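Local atomic coordinates of histidinol-phosphate aminotransferase (Clostridium acetobutylicum, PDB entry 3FTB), a protein that probably transfers an amino group in histidine biosynthesis, as a pyridoxal-phosphate-dependent histidinol-phosphate aminotransferase. Residues F98-Y108 / D144-N155; V82-L93 / I238-I247. One frame throughout, in Å; residues are numbered along the deposited sequence.

Interaction 1: residues F98-Y108 / D144-N155. With PO4 (phosphate ion), chain F.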
loop_
_atom_site.group_PDB
_atom_site.type_symbol
_atom_site.label_atom_id
_atom_site.label_comp_id
_atom_site.label_asym_id
_atom_site.label_seq_id
_atom_site.Cartn_x
_atom_site.Cartn_y
_atom_site.Cartn_z
ATOM N N PHE A 98 -3.983 -10.411 17.790
ATOM C CA PHE A 98 -4.609 -11.006 18.972
ATOM C C PHE A 98 -5.686 -12.018 18.633
ATOM O O PHE A 98 -6.189 -12.047 17.513
ATOM C CB PHE A 98 -5.166 -9.913 19.878
ATOM C CG PHE A 98 -4.232 -8.770 20.047
ATOM C CD1 PHE A 98 -3.127 -8.890 20.862
ATOM C CD2 PHE A 98 -4.426 -7.590 19.351
ATOM C CE1 PHE A 98 -2.243 -7.837 21.009
ATOM C CE2 PHE A 98 -3.553 -6.539 19.491
ATOM C CZ PHE A 98 -2.450 -6.660 20.318
ATOM N N GLU A 99 -6.029 -12.848 19.618
ATOM C CA GLU A 99 -7.034 -13.895 19.439
ATOM C C GLU A 99 -8.374 -13.551 20.115
ATOM O O GLU A 99 -9.320 -14.340 20.077
ATOM C CB GLU A 99 -6.492 -15.275 19.882
ATOM C CG GLU A 99 -5.973 -15.345 21.333
ATOM C CD GLU A 99 -5.390 -16.714 21.716
ATOM O OE1 GLU A 99 -5.014 -16.915 22.902
ATOM O OE2 GLU A 99 -5.304 -17.585 20.823
ATOM N N LYS A 100 -8.452 -12.363 20.714
ATOM C CA LYS A 100 -9.686 -11.881 21.330
ATOM C C LYS A 100 -9.612 -10.396 21.684
ATOM O O LYS A 100 -8.645 -9.942 22.296
ATOM C CB LYS A 100 -10.008 -12.689 22.574
ATOM C CG LYS A 100 -11.380 -12.428 23.141
ATOM C CD LYS A 100 -11.633 -13.408 24.262
ATOM C CE LYS A 100 -13.060 -13.385 24.731
ATOM N NZ LYS A 100 -13.240 -14.418 25.787
ATOM N N ILE A 101 -10.640 -9.642 21.306
ATOM C CA ILE A 101 -10.632 -8.204 21.541
ATOM C C ILE A 101 -11.958 -7.692 22.110
ATOM O O ILE A 101 -13.027 -8.200 21.788
ATOM C CB ILE A 101 -10.303 -7.430 20.242
ATOM C CG1 ILE A 101 -9.750 -6.040 20.567
ATOM C CG2 ILE A 101 -11.540 -7.337 19.368
ATOM C CD1 ILE A 101 -9.053 -5.328 19.382
ATOM N N LEU A 102 -11.874 -6.688 22.973
ATOM C CA LEU A 102 -13.045 -5.932 23.405
ATOM C C LEU A 102 -13.227 -4.738 22.470
ATOM O O LEU A 102 -12.357 -3.864 22.402
ATOM C CB LEU A 102 -12.850 -5.426 24.840
ATOM C CG LEU A 102 -13.978 -4.648 25.517
ATOM C CD1 LEU A 102 -14.994 -5.620 26.012
ATOM C CD2 LEU A 102 -13.401 -3.845 26.677
ATOM N N ILE A 103 -14.343 -4.703 21.747
ATOM C CA ILE A 103 -14.637 -3.563 20.892
ATOM C C ILE A 103 -15.696 -2.699 21.553
ATOM O O ILE A 103 -16.785 -3.172 21.874
ATOM C CB ILE A 103 -15.090 -3.976 19.473
ATOM C CG1 ILE A 103 -14.164 -5.051 18.904
ATOM C CG2 ILE A 103 -15.093 -2.760 18.553
ATOM C CD1 ILE A 103 -14.526 -5.507 17.510
ATOM N N ILE A 104 -15.342 -1.442 21.811
ATOM C CA ILE A 104 -16.284 -0.482 22.346
ATOM C C ILE A 104 -17.150 -0.036 21.185
ATOM O O ILE A 104 -16.640 0.334 20.123
ATOM C CB ILE A 104 -15.588 0.735 22.983
ATOM C CG1 ILE A 104 -15.135 0.399 24.404
ATOM C CG2 ILE A 104 -16.550 1.922 23.042
ATOM C CD1 ILE A 104 -14.447 -0.935 24.534
ATOM N N VAL A 105 -18.460 -0.060 21.394
ATOM C CA VAL A 105 -19.401 0.078 20.300
ATOM C C VAL A 105 -20.653 0.812 20.825
ATOM O O VAL A 105 -20.983 0.684 22.005
ATOM C CB VAL A 105 -19.720 -1.331 19.745
ATOM C CG1 VAL A 105 -20.777 -2.020 20.609
ATOM C CG2 VAL A 105 -20.130 -1.264 18.285
ATOM N N PRO A 106 -21.332 1.612 19.970
ATOM C CA PRO A 106 -21.080 1.865 18.541
ATOM C C PRO A 106 -19.621 2.232 18.257
ATOM O O PRO A 106 -18.948 2.793 19.140
ATOM C CB PRO A 106 -21.982 3.069 18.233
ATOM C CG PRO A 106 -23.011 3.058 19.277
ATOM C CD PRO A 106 -22.400 2.481 20.499
ATOM N N SER A 107 -19.132 1.902 17.062
ATOM C CA SER A 107 -17.809 2.343 16.629
ATOM C C SER A 107 -17.595 2.120 15.131
ATOM O O SER A 107 -18.411 1.501 14.461
ATOM C CB SER A 107 -16.718 1.616 17.414
ATOM O OG SER A 107 -16.755 0.228 17.122
ATOM N N TYR A 108 -16.489 2.637 14.616
ATOM C CA TYR A 108 -16.119 2.471 13.213
ATOM C C TYR A 108 -16.167 1.000 12.797
ATOM O O TYR A 108 -15.485 0.148 13.390
ATOM C CB TYR A 108 -14.727 3.052 13.025
ATOM C CG TYR A 108 -14.207 3.118 11.615
ATOM C CD1 TYR A 108 -14.944 3.709 10.609
ATOM C CD2 TYR A 108 -12.940 2.621 11.300
ATOM C CE1 TYR A 108 -14.454 3.778 9.310
ATOM C CE2 TYR A 108 -12.435 2.698 10.007
ATOM C CZ TYR A 108 -13.196 3.277 9.016
ATOM O OH TYR A 108 -12.695 3.348 7.731
ATOM N N ASP A 144 -11.034 -10.797 30.299
ATOM C CA ASP A 144 -11.723 -11.675 29.357
ATOM C C ASP A 144 -11.077 -11.658 27.969
ATOM O O ASP A 144 -11.337 -12.532 27.140
ATOM C CB ASP A 144 -13.200 -11.273 29.235
ATOM C CG ASP A 144 -14.077 -11.903 30.304
ATOM O OD1 ASP A 144 -15.069 -11.262 30.725
ATOM O OD2 ASP A 144 -13.773 -13.044 30.718
ATOM N N VAL A 145 -10.238 -10.659 27.720
ATOM C CA VAL A 145 -9.712 -10.416 26.381
ATOM C C VAL A 145 -8.195 -10.246 26.381
ATOM O O VAL A 145 -7.563 -10.164 27.435
ATOM C CB VAL A 145 -10.347 -9.148 25.771
ATOM C CG1 VAL A 145 -11.809 -9.393 25.413
ATOM C CG2 VAL A 145 -10.241 -7.995 26.753
ATOM N N ASP A 146 -7.621 -10.198 25.183
ATOM C CA ASP A 146 -6.188 -9.992 25.011
ATOM C C ASP A 146 -5.909 -8.532 24.693
ATOM O O ASP A 146 -4.775 -8.059 24.834
ATOM C CB ASP A 146 -5.675 -10.861 23.866
ATOM C CG ASP A 146 -6.182 -12.281 23.951
ATOM O OD1 ASP A 146 -5.992 -12.923 25.008
ATOM O OD2 ASP A 146 -6.781 -12.751 22.961
ATOM N N SER A 147 -6.955 -7.826 24.267
ATOM C CA SER A 147 -6.817 -6.448 23.810
ATOM C C SER A 147 -8.137 -5.655 23.793
ATOM O O SER A 147 -9.226 -6.224 23.875
ATOM C CB SER A 147 -6.186 -6.433 22.416
ATOM O OG SER A 147 -6.966 -7.196 21.510
ATOM N N VAL A 148 -8.009 -4.333 23.685
ATOM C CA VAL A 148 -9.139 -3.426 23.549
ATOM C C VAL A 148 -8.817 -2.497 22.389
ATOM O O VAL A 148 -7.658 -2.157 22.179
ATOM C CB VAL A 148 -9.342 -2.556 24.819
ATOM C CG1 VAL A 148 -10.523 -1.578 24.637
ATOM C CG2 VAL A 148 -9.553 -3.426 26.057
ATOM N N ILE A 149 -9.831 -2.117 21.618
ATOM C CA ILE A 149 -9.700 -1.038 20.635
ATOM C C ILE A 149 -10.839 -0.032 20.839
ATOM O O ILE A 149 -12.014 -0.392 20.922
ATOM C CB ILE A 149 -9.649 -1.546 19.159
ATOM C CG1 ILE A 149 -9.457 -0.372 18.189
ATOM C CG2 ILE A 149 -10.901 -2.359 18.801
ATOM C CD1 ILE A 149 -8.904 -0.769 16.833
ATOM N N ILE A 150 -10.469 1.235 20.937
ATOM C CA ILE A 150 -11.400 2.280 21.320
ATOM C C ILE A 150 -11.032 3.562 20.566
ATOM O O ILE A 150 -9.872 3.898 20.446
ATOM C CB ILE A 150 -11.363 2.487 22.853
ATOM C CG1 ILE A 150 -12.448 3.455 23.315
ATOM C CG2 ILE A 150 -9.992 2.974 23.304
ATOM C CD1 ILE A 150 -12.508 3.598 24.819
ATOM N N GLY A 151 -12.024 4.260 20.026
ATOM C CA GLY A 151 -11.769 5.472 19.267
ATOM C C GLY A 151 -11.629 6.707 20.139
ATOM O O GLY A 151 -12.326 6.867 21.137
ATOM N N ASN A 152 -10.714 7.586 19.754
ATOM C CA ASN A 152 -10.510 8.836 20.459
ATOM C C ASN A 152 -10.200 9.956 19.477
ATOM O O ASN A 152 -9.032 10.161 19.142
ATOM C CB ASN A 152 -9.318 8.717 21.403
ATOM C CG ASN A 152 -9.178 9.934 22.309
ATOM O OD1 ASN A 152 -10.169 10.603 22.614
ATOM N ND2 ASN A 152 -7.959 10.220 22.751
ATOM N N PRO A 153 -11.233 10.703 19.033
ATOM C CA PRO A 153 -12.637 10.538 19.423
ATOM C C PRO A 153 -13.335 9.435 18.629
ATOM O O PRO A 153 -12.898 9.082 17.544
ATOM C CB PRO A 153 -13.274 11.905 19.090
ATOM C CG PRO A 153 -12.252 12.671 18.338
ATOM C CD PRO A 153 -11.066 11.816 18.085
ATOM N N ASN A 154 -14.419 8.902 19.168
ATOM C CA ASN A 154 -15.123 7.806 18.507
ATOM C C ASN A 154 -16.158 8.193 17.439
ATOM O O ASN A 154 -17.039 9.014 17.674
ATOM C CB ASN A 154 -15.782 6.898 19.542
ATOM C CG ASN A 154 -16.188 5.558 18.963
ATOM O OD1 ASN A 154 -15.370 4.841 18.385
ATOM N ND2 ASN A 154 -17.453 5.205 19.136
ATOM N N ASN A 155 -16.019 7.580 16.268
ATOM C CA ASN A 155 -17.007 7.610 15.203
ATOM C C ASN A 155 -18.089 6.557 15.517
ATOM O O ASN A 155 -17.771 5.377 15.658
ATOM C CB ASN A 155 -16.275 7.280 13.899
ATOM C CG ASN A 155 -17.219 6.901 12.754
ATOM O OD1 ASN A 155 -18.422 7.137 12.810
ATOM N ND2 ASN A 155 -16.654 6.320 11.698
HETATM P P PO4 F . -17.518 5.800 8.124
HETATM O O1 PO4 F . -16.330 5.345 7.303
HETATM O O2 PO4 F . -18.097 4.624 8.875
HETATM O O3 PO4 F . -17.065 6.854 9.105
HETATM O O4 PO4 F . -18.565 6.388 7.203
HETATM O O HOH W 1 -11.497 -15.073 27.694
HETATM O O HOH W 2 -14.223 5.002 15.523
#
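L102 and V148 pair between two neighbouring parallel strands, 100-105 and 147-151, of the seven-stranded mixed sheet in the large domain of a fold-type I aminotransferase. L102 bonds to both flanks of its partner: its N donates to S147 O at 2.8 Å, almost straight at 171°, and its O receives I149 N at 3.2 Å. Both side chains leave the same face of the sheet, L102 CD2 alongside V148 CG2, 3.9 Å apart; I138 of helix 135-141 covers L102 and I104 there. The other face carries I101, whose CD1 meets I149 CG2 at 3.5 Å.

Where the strands begin, S147 CB sits over one face of the F98 ring, 3.8 Å from its centroid, a CH-pi contact. CG of F98 lies anti to the carbonyl carbon (chi1 -44°), which places the ring beside S147. Nearby, D146 N donates to K100 O from above the carbonyl plane.

Past the C-terminal ends of the strands the two segments meet again. N154 ND2, which also bonds N157 OD1, reaches P106 O at 2.8 Å after the cis peptide bond preceding P106. N155 OD1 bonds weakly to R338, which with R324 also holds a phosphate ion, probably from the crystallisation liquor. Y108 CE1 meets O1 of this ion at the ring edge, 3.2 Å away. The bond from N155 ND2 to its O3 is also weak, bent to 124° although only 2.7 Å long.

Interaction 2: residues V82-L93 / I238-I247. With PO4 (phosphate ion), chain E.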
loop_
_atom_site.group_PDB
_atom_site.type_symbol
_atom_site.label_atom_id
_atom_site.label_comp_id
_atom_site.label_asym_id
_atom_site.label_seq_id
_atom_site.Cartn_x
_atom_site.Cartn_y
_atom_site.Cartn_z
ATOM N N VAL A 82 5.060 2.386 12.956
ATOM C CA VAL A 82 4.677 1.504 11.869
ATOM C C VAL A 82 3.995 2.328 10.798
ATOM O O VAL A 82 3.109 3.117 11.098
ATOM C CB VAL A 82 3.785 0.323 12.341
ATOM C CG1 VAL A 82 4.620 -0.694 13.125
ATOM C CG2 VAL A 82 2.626 0.812 13.179
ATOM N N LEU A 83 4.442 2.164 9.555
ATOM C CA LEU A 83 3.922 2.933 8.426
ATOM C C LEU A 83 2.861 2.124 7.696
ATOM O O LEU A 83 2.990 0.914 7.529
ATOM C CB LEU A 83 5.054 3.334 7.470
ATOM C CG LEU A 83 6.200 4.028 8.209
ATOM C CD1 LEU A 83 7.380 4.289 7.288
ATOM C CD2 LEU A 83 5.726 5.313 8.871
ATOM N N GLY A 84 1.796 2.790 7.280
ATOM C CA GLY A 84 0.726 2.090 6.610
ATOM C C GLY A 84 0.221 2.803 5.380
ATOM O O GLY A 84 0.158 4.036 5.332
ATOM N N ASN A 85 -0.120 2.008 4.372
ATOM C CA ASN A 85 -0.860 2.478 3.219
ATOM C C ASN A 85 -2.266 2.835 3.711
ATOM O O ASN A 85 -3.218 2.080 3.508
ATOM C CB ASN A 85 -0.899 1.368 2.165
ATOM C CG ASN A 85 -1.245 1.875 0.776
ATOM O OD1 ASN A 85 -0.761 2.921 0.332
ATOM N ND2 ASN A 85 -2.073 1.115 0.071
ATOM N N GLY A 86 -2.376 3.985 4.379
ATOM C CA GLY A 86 -3.601 4.402 5.041
ATOM C C GLY A 86 -3.613 3.944 6.497
ATOM O O GLY A 86 -2.858 3.048 6.871
ATOM N N ALA A 87 -4.456 4.545 7.333
ATOM C CA ALA A 87 -4.647 4.020 8.691
ATOM C C ALA A 87 -5.264 2.615 8.654
ATOM O O ALA A 87 -5.070 1.806 9.568
ATOM C CB ALA A 87 -5.512 4.955 9.526
ATOM N N SER A 88 -6.004 2.334 7.585
ATOM C CA SER A 88 -6.670 1.048 7.414
ATOM C C SER A 88 -5.738 -0.113 7.692
ATOM O O SER A 88 -6.114 -1.084 8.343
ATOM C CB SER A 88 -7.200 0.915 5.988
ATOM O OG SER A 88 -7.921 2.067 5.606
ATOM N N GLU A 89 -4.522 -0.014 7.173
ATOM C CA GLU A 89 -3.577 -1.116 7.247
ATOM C C GLU A 89 -3.234 -1.404 8.707
ATOM O O GLU A 89 -3.068 -2.557 9.112
ATOM C CB GLU A 89 -2.313 -0.796 6.424
ATOM C CG GLU A 89 -1.465 -2.018 6.035
ATOM C CD GLU A 89 -0.139 -1.670 5.327
ATOM O OE1 GLU A 89 0.033 -0.517 4.887
ATOM O OE2 GLU A 89 0.739 -2.559 5.203
ATOM N N ILE A 90 -3.161 -0.339 9.497
ATOM C CA ILE A 90 -2.702 -0.434 10.874
ATOM C C ILE A 90 -3.788 -0.977 11.801
ATOM O O ILE A 90 -3.501 -1.777 12.697
ATOM C CB ILE A 90 -2.197 0.929 11.361
ATOM C CG1 ILE A 90 -1.107 1.433 10.419
ATOM C CG2 ILE A 90 -1.687 0.852 12.802
ATOM C CD1 ILE A 90 -0.942 2.907 10.468
ATOM N N ILE A 91 -5.025 -0.545 11.574
ATOM C CA ILE A 91 -6.183 -1.071 12.295
ATOM C C ILE A 91 -6.283 -2.584 12.111
ATOM O O ILE A 91 -6.318 -3.342 13.088
ATOM C CB ILE A 91 -7.484 -0.418 11.797
ATOM C CG1 ILE A 91 -7.465 1.087 12.089
ATOM C CG2 ILE A 91 -8.699 -1.093 12.427
ATOM C CD1 ILE A 91 -8.632 1.842 11.495
ATOM N N GLU A 92 -6.313 -3.020 10.854
ATOM C CA GLU A 92 -6.324 -4.447 10.550
ATOM C C GLU A 92 -5.152 -5.184 11.195
ATOM O O GLU A 92 -5.353 -6.165 11.909
ATOM C CB GLU A 92 -6.315 -4.690 9.037
ATOM C CG GLU A 92 -6.005 -6.132 8.657
ATOM C CD GLU A 92 -6.285 -6.424 7.199
ATOM O OE1 GLU A 92 -7.263 -5.866 6.663
ATOM O OE2 GLU A 92 -5.531 -7.212 6.590
ATOM N N LEU A 93 -3.934 -4.702 10.939
ATOM C CA LEU A 93 -2.715 -5.385 11.377
ATOM C C LEU A 93 -2.567 -5.480 12.888
ATOM O O LEU A 93 -2.175 -6.523 13.414
ATOM C CB LEU A 93 -1.470 -4.718 10.791
ATOM C CG LEU A 93 -1.175 -5.038 9.328
ATOM C CD1 LEU A 93 -0.109 -4.111 8.828
ATOM C CD2 LEU A 93 -0.759 -6.488 9.153
ATOM N N ILE A 238 4.439 -6.168 13.711
ATOM C CA ILE A 238 3.609 -5.612 12.660
ATOM C C ILE A 238 4.415 -5.411 11.385
ATOM O O ILE A 238 3.899 -5.611 10.283
ATOM C CB ILE A 238 2.956 -4.290 13.093
ATOM C CG1 ILE A 238 1.942 -4.555 14.208
ATOM C CG2 ILE A 238 2.283 -3.647 11.907
ATOM C CD1 ILE A 238 1.523 -3.325 14.950
ATOM N N LYS A 239 5.680 -5.026 11.546
ATOM C CA LYS A 239 6.591 -4.850 10.417
ATOM C C LYS A 239 6.853 -6.205 9.791
ATOM O O LYS A 239 6.829 -6.359 8.569
ATOM C CB LYS A 239 7.895 -4.210 10.877
ATOM C CG LYS A 239 8.512 -3.225 9.891
ATOM C CD LYS A 239 9.357 -2.204 10.646
ATOM C CE LYS A 239 8.515 -1.463 11.698
ATOM N NZ LYS A 239 9.330 -0.781 12.748
ATOM N N ALA A 240 7.072 -7.197 10.645
ATOM C CA ALA A 240 7.267 -8.579 10.208
ATOM C C ALA A 240 6.132 -9.067 9.305
ATOM O O ALA A 240 6.317 -9.966 8.489
ATOM C CB ALA A 240 7.399 -9.491 11.415
ATOM N N LYS A 241 4.957 -8.466 9.450
ATOM C CA LYS A 241 3.806 -8.860 8.653
ATOM C C LYS A 241 3.738 -8.105 7.323
ATOM O O LYS A 241 3.234 -8.628 6.325
ATOM C CB LYS A 241 2.513 -8.666 9.456
ATOM C CG LYS A 241 2.440 -9.521 10.711
ATOM C CD LYS A 241 1.019 -9.633 11.233
ATOM C CE LYS A 241 0.896 -10.788 12.208
ATOM N NZ LYS A 241 -0.511 -11.078 12.595
ATOM N N GLN A 242 4.257 -6.883 7.307
ATOM C CA GLN A 242 4.093 -6.004 6.152
ATOM C C GLN A 242 5.007 -6.316 4.970
ATOM O O GLN A 242 5.733 -7.312 4.957
ATOM C CB GLN A 242 4.302 -4.548 6.558
ATOM C CG GLN A 242 3.324 -4.057 7.599
ATOM C CD GLN A 242 3.539 -2.601 7.934
ATOM O OE1 GLN A 242 2.903 -1.727 7.351
ATOM N NE2 GLN A 242 4.456 -2.330 8.862
ATOM N N ASN A 243 4.959 -5.433 3.979
ATOM C CA ASN A 243 5.832 -5.517 2.824
ATOM C C ASN A 243 6.699 -4.262 2.720
ATOM O O ASN A 243 6.194 -3.141 2.821
ATOM C CB ASN A 243 4.996 -5.693 1.562
ATOM C CG ASN A 243 5.767 -6.340 0.442
ATOM O OD1 ASN A 243 5.965 -5.741 -0.614
ATOM N ND2 ASN A 243 6.218 -7.569 0.667
ATOM N N PRO A 244 8.011 -4.447 2.539
ATOM C CA PRO A 244 8.951 -3.333 2.378
ATOM C C PRO A 244 8.494 -2.387 1.268
ATOM O O PRO A 244 7.756 -2.798 0.374
ATOM C CB PRO A 244 10.247 -4.031 1.991
ATOM C CG PRO A 244 10.130 -5.386 2.633
ATOM C CD PRO A 244 8.685 -5.755 2.510
ATOM N N TRP A 245 8.919 -1.131 1.349
ATOM C CA TRP A 245 8.376 -0.046 0.527
ATOM C C TRP A 245 6.839 0.002 0.348
ATOM O O TRP A 245 6.358 0.247 -0.758
ATOM C CB TRP A 245 9.051 -0.041 -0.841
ATOM C CG TRP A 245 10.527 -0.066 -0.756
ATOM C CD1 TRP A 245 11.347 0.967 -0.406
ATOM C CD2 TRP A 245 11.381 -1.184 -1.029
ATOM N NE1 TRP A 245 12.660 0.558 -0.441
ATOM C CE2 TRP A 245 12.705 -0.757 -0.824
ATOM C CE3 TRP A 245 11.151 -2.505 -1.432
ATOM C CZ2 TRP A 245 13.798 -1.604 -1.004
ATOM C CZ3 TRP A 245 12.238 -3.343 -1.604
ATOM C CH2 TRP A 245 13.542 -2.891 -1.392
ATOM N N ASN A 246 6.064 -0.202 1.410
ATOM C CA ASN A 246 4.605 -0.122 1.281
ATOM C C ASN A 246 4.085 1.317 1.160
ATOM O O ASN A 246 2.891 1.546 0.954
ATOM C CB ASN A 246 3.914 -0.814 2.455
ATOM C CG ASN A 246 4.184 -0.119 3.777
ATOM O OD1 ASN A 246 5.298 0.338 4.042
ATOM N ND2 ASN A 246 3.161 -0.035 4.613
ATOM N N ILE A 247 4.986 2.282 1.300
ATOM C CA ILE A 247 4.623 3.699 1.315
ATOM C C ILE A 247 5.125 4.398 0.060
ATOM O O ILE A 247 6.318 4.551 -0.123
ATOM C CB ILE A 247 5.226 4.411 2.558
ATOM C CG1 ILE A 247 4.834 3.683 3.841
ATOM C CG2 ILE A 247 4.823 5.879 2.624
ATOM C CD1 ILE A 247 3.355 3.412 3.960
HETATM P P PO4 E . -7.584 5.619 5.963
HETATM O O1 PO4 E . -7.013 4.293 5.532
HETATM O O2 PO4 E . -6.576 6.375 6.776
HETATM O O3 PO4 E . -7.927 6.470 4.766
HETATM O O4 PO4 E . -8.800 5.357 6.813
#
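The turn between strand 80-84 and helix 87-95, with N85 at the centre of an inverse gamma turn, forms one half of this contact; the other half is the last turn of helix 232-239 and the loop that follows. The link runs through E89 and N246. N246 ND2 lies between two acceptors, giving one bond to L83 O (3.1 Å, 161°) and another to E89 OE1 (3.2 Å), both nearly in its amide plane. L83 O is approached from above its carbonyl plane, whereas E89 OE1 is met on the syn side. The same OE1 takes N85 N at 2.6 Å, nearly along its C-O direction, and two N-H groups thus grip one carboxylate oxygen. An extended E89 chain, with CG anti to the backbone N (chi1 -161°), carries the carboxylate back to the turn.

Apolar groups add to this. I238 CG2 touches both L93 CD1 (3.9 Å) and V82 CG1 (4.0 Å), L93 CD1 also meets Q242 CG at 3.6 Å, and L83 CB packs on I247 CG1 at 3.7 Å.

Beyond the turn, the backbone amides of A87 and S88 bind a phosphate ion, as do T214 and R223. Probably a crystallisation component, it probably marks the place of the cofactor phosphate, as in related PLP enzymes. N85 ND2 bonds N246 O of the second subunit, putting the turn at the dimer interface. L83 and I247 rest on helix 64-74, I91 packs against helix 110-117, and edge strand 80-84 pairs with strand 225-229.

Both interactions reach one seven-stranded sheet, yet in different regions of it: strands 100-105 and 147-151 of interaction 1 are neighbours near the 121-126 edge, whereas strand 80-84 of interaction 2 forms the other edge. Their centres lie about 19 Å apart. Along the chain, a short loop joins helix 87-95 to strand 100-105, and interaction 1 is nested within the loop that interaction 2 closes. The two meet where Y108 CE2 packs against I91 CD1 at 4.2 Å. Each has its own phosphate ion, two separate anion sites; as in related enzymes they may mark the places of the cofactor and substrate phosphates. Only interaction 2 touches the second subunit.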